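Local coordinates for transcriptional regulatory protein (Chlamydia trachomatis, PDB 3Q7S) that binds a direct-repeat element in its own promoter and may act as a global positive regulator of transcription, at residues G11-L16 against E35-T40. Sequence-based numbering, arbitrary orientation.
Sequences GPKHVL and EEYRCT
Lys13 to Leu16 pair with Tyr37 to Thr40 as parallel neighbours, the edge strand 37-42 lying beside 13-18 in a CheY-like receiver fold whose beta-alpha-beta unit links them through helix 22-29. Backbone bonds set the register: Arg38 N gives to Lys13 O, Val15 N to Arg38 O at 2.8 Å, and Thr40 N to Val15 O. Where pairing begins, Lys13 N reaches Glu36 O less squarely, at an N-H...O angle of 133°; Pro12, with no N-H to give, lays CB against Glu35 O.

On the face of His14, Leu16, Arg38 and Thr40 polar groups dominate. Histidine offers a flat ring with a nitrogen at its edge. The Arg38 guanidinium lies flat over it, planes 13° apart and centres 4.0 Å apart, because the arginine chain, extended at first, bends at chi3 (64°). At the edge, His14 NE2 and Thr40 OG1, a short-armed hydroxyl able to give or accept, share a nearly straight 2.8 Å hydrogen bond. The Leu16 methyl CD1 rests against OG1 at 3.5 Å, in van der Waals contact.

On the other face, Lys13 CB meets the Tyr37 ring obliquely, while branched Val15 packs on helix 105-118 and small Cys39 on helix 22-29.

Stacked by arginine and gripped at NE2, the buried imidazole should be held in tilt and rotation; the cation overhead probably disfavours its protonation.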
ATOM      1  N   GLY A  11       5.740 -24.983  -0.409  1.00 44.71           N
ATOM      2  CA  GLY A  11       5.958 -24.355   0.910  1.00 42.94           C
ATOM      3  C   GLY A  11       5.156 -23.049   1.076  1.00 37.52           C
ATOM      4  O   GLY A  11       4.983 -22.308   0.129  1.00 40.61           O
ATOM      5  N   PRO A  12       4.616 -22.784   2.265  1.00 35.30           N
ATOM      6  CA  PRO A  12       3.831 -21.557   2.379  1.00 36.33           C
ATOM      7  C   PRO A  12       4.765 -20.357   2.491  1.00 41.31           C
ATOM      8  O   PRO A  12       5.885 -20.568   2.975  1.00 36.88           O
ATOM      9  CB  PRO A  12       3.041 -21.746   3.684  1.00 34.16           C
ATOM     10  CG  PRO A  12       3.653 -22.857   4.399  1.00 42.39           C
ATOM     11  CD  PRO A  12       4.737 -23.498   3.542  1.00 38.99           C
ATOM     12  N   LYS A  13       4.336 -19.178   2.012  1.00 37.75           N
ATOM     13  CA  LYS A  13       4.970 -17.899   2.325  1.00 36.07           C
ATOM     14  C   LYS A  13       4.916 -17.677   3.821  1.00 36.56           C
ATOM     15  O   LYS A  13       3.900 -17.990   4.413  1.00 34.92           O
ATOM     16  CB  LYS A  13       4.216 -16.732   1.682  1.00 38.70           C
ATOM     17  CG  LYS A  13       4.094 -16.781   0.160  1.00 39.84           C
ATOM     18  CD  LYS A  13       5.452 -16.849  -0.476  1.00 46.19           C
ATOM     19  CE  LYS A  13       5.337 -16.920  -2.014  1.00 47.90           C
ATOM     20  NZ  LYS A  13       5.045 -15.580  -2.615  1.00 48.96           N
ATOM     21  N   HIS A  14       6.002 -17.122   4.404  1.00 31.27           N
ATOM     22  CA  HIS A  14       6.079 -16.778   5.813  1.00 30.74           C
ATOM     23  C   HIS A  14       5.927 -15.248   6.042  1.00 31.49           C
ATOM     24  O   HIS A  14       6.647 -14.416   5.481  1.00 31.22           O
ATOM     25  CB  HIS A  14       7.392 -17.253   6.482  1.00 31.17           C
ATOM     26  CG  HIS A  14       7.513 -16.798   7.909  1.00 41.85           C
ATOM     27  ND1 HIS A  14       8.700 -16.335   8.470  1.00 43.01           N
ATOM     28  CD2 HIS A  14       6.575 -16.714   8.892  1.00 38.88           C
ATOM     29  CE1 HIS A  14       8.486 -16.015   9.738  1.00 39.60           C
ATOM     30  NE2 HIS A  14       7.206 -16.224  10.019  1.00 33.25           N
ATOM     31  N   VAL A  15       4.972 -14.919   6.886  1.00 28.47           N
ATOM     32  CA  VAL A  15       4.613 -13.570   7.197  1.00 30.49           C
ATOM     33  C   VAL A  15       4.900 -13.382   8.692  1.00 30.48           C
ATOM     34  O   VAL A  15       4.396 -14.130   9.512  1.00 27.10           O
ATOM     35  CB  VAL A  15       3.107 -13.349   6.898  1.00 34.17           C
ATOM     36  CG1 VAL A  15       2.708 -11.971   7.312  1.00 31.96           C
ATOM     37  CG2 VAL A  15       2.806 -13.582   5.439  1.00 28.46           C
ATOM     38  N   LEU A  16       5.744 -12.407   9.030  1.00 31.18           N
ATOM     39  CA  LEU A  16       5.912 -12.002  10.425  1.00 27.23           C
ATOM     40  C   LEU A  16       5.136 -10.724  10.699  1.00 27.53           C
ATOM     41  O   LEU A  16       5.338  -9.710  10.025  1.00 23.35           O
ATOM     42  CB  LEU A  16       7.375 -11.760  10.727  1.00 28.88           C
ATOM     43  CG  LEU A  16       7.728 -11.259  12.123  1.00 27.62           C
ATOM     44  CD1 LEU A  16       7.410 -12.264  13.303  1.00 27.36           C
ATOM     45  CD2 LEU A  16       9.177 -10.867  12.093  1.00 27.48           C
ATOM     46  N   GLU A  35      -1.725 -23.480   3.828  1.00 41.54           N
ATOM     47  CA  GLU A  35      -0.878 -24.082   2.813  1.00 46.85           C
ATOM     48  C   GLU A  35      -0.144 -23.048   2.008  1.00 42.78           C
ATOM     49  O   GLU A  35       0.922 -23.313   1.444  1.00 44.16           O
ATOM     50  CB  GLU A  35      -1.711 -24.941   1.891  1.00 43.14           C
ATOM     51  CG  GLU A  35      -2.073 -26.228   2.548  1.00 49.62           C
ATOM     52  CD  GLU A  35      -2.844 -27.120   1.614  1.00 60.63           C
ATOM     53  OE1 GLU A  35      -3.167 -28.270   2.012  1.00 63.16           O
ATOM     54  OE2 GLU A  35      -3.126 -26.646   0.484  1.00 56.51           O
ATOM     55  N   GLU A  36      -0.741 -21.869   1.961  1.00 42.45           N
ATOM     56  CA  GLU A  36      -0.213 -20.741   1.234  1.00 41.16           C
ATOM     57  C   GLU A  36       0.591 -19.780   2.150  1.00 39.76           C
ATOM     58  O   GLU A  36       1.598 -19.240   1.716  1.00 33.97           O
ATOM     59  CB  GLU A  36      -1.384 -20.024   0.555  1.00 41.24           C
ATOM     60  CG  GLU A  36      -1.845 -20.752  -0.709  1.00 52.37           C
ATOM     61  CD  GLU A  36      -3.375 -20.752  -0.928  1.00 59.94           C
ATOM     62  OE1 GLU A  36      -3.899 -21.850  -1.225  1.00 68.78           O
ATOM     63  OE2 GLU A  36      -4.056 -19.695  -0.833  1.00 52.96           O
ATOM     64  N   TYR A  37       0.166 -19.622   3.411  1.00 37.83           N
ATOM     65  CA  TYR A  37       0.742 -18.612   4.333  1.00 40.96           C
ATOM     66  C   TYR A  37       0.914 -19.175   5.736  1.00 37.68           C
ATOM     67  O   TYR A  37       0.010 -19.822   6.249  1.00 36.99           O
ATOM     68  CB  TYR A  37      -0.130 -17.332   4.421  1.00 35.61           C
ATOM     69  CG  TYR A  37      -0.515 -16.792   3.071  1.00 39.35           C
ATOM     70  CD1 TYR A  37       0.350 -15.949   2.342  1.00 39.26           C
ATOM     71  CD2 TYR A  37      -1.719 -17.156   2.487  1.00 39.22           C
ATOM     72  CE1 TYR A  37      -0.011 -15.474   1.078  1.00 38.63           C
ATOM     73  CE2 TYR A  37      -2.092 -16.669   1.242  1.00 41.61           C
ATOM     74  CZ  TYR A  37      -1.238 -15.849   0.539  1.00 39.55           C
ATOM     75  OH  TYR A  37      -1.630 -15.396  -0.706  1.00 41.31           O
ATOM     76  N   ARG A  38       2.098 -18.931   6.306  1.00 33.52           N
ATOM     77  CA  ARG A  38       2.441 -19.240   7.682  1.00 31.68           C
ATOM     78  C   ARG A  38       2.747 -17.906   8.367  1.00 36.32           C
ATOM     79  O   ARG A  38       3.552 -17.119   7.893  1.00 33.22           O
ATOM     80  CB  ARG A  38       3.661 -20.167   7.762  1.00 33.89           C
ATOM     81  CG  ARG A  38       4.046 -20.451   9.181  1.00 42.63           C
ATOM     82  CD  ARG A  38       5.123 -21.487   9.356  1.00 47.58           C
ATOM     83  NE  ARG A  38       6.394 -21.066   8.791  1.00 55.56           N
ATOM     84  CZ  ARG A  38       7.310 -20.345   9.441  1.00 55.91           C
ATOM     85  NH1 ARG A  38       7.076 -19.954  10.687  1.00 53.72           N
ATOM     86  NH2 ARG A  38       8.458 -20.015   8.844  1.00 54.55           N
ATOM     87  N   CYS A  39       2.069 -17.663   9.472  1.00 34.70           N
ATOM     88  CA  CYS A  39       2.102 -16.399  10.159  1.00 38.00           C
ATOM     89  C   CYS A  39       2.614 -16.617  11.535  1.00 35.56           C
ATOM     90  O   CYS A  39       2.195 -17.558  12.216  1.00 33.35           O
ATOM     91  CB  CYS A  39       0.694 -15.769  10.249  1.00 41.11           C
ATOM     92  SG  CYS A  39      -0.200 -15.822   8.706  1.00 40.57           S
ATOM     93  N   THR A  40       3.505 -15.717  11.952  1.00 35.17           N
ATOM     94  CA  THR A  40       4.050 -15.718  13.309  1.00 33.20           C
ATOM     95  C   THR A  40       4.070 -14.289  13.772  1.00 30.88           C
ATOM     96  O   THR A  40       3.888 -13.400  12.938  1.00 32.34           O
ATOM     97  CB  THR A  40       5.440 -16.311  13.323  1.00 35.00           C
ATOM     98  OG1 THR A  40       6.289 -15.509  12.512  1.00 32.79           O
ATOM     99  CG2 THR A  40       5.395 -17.765  12.760  1.00 33.66           C
TER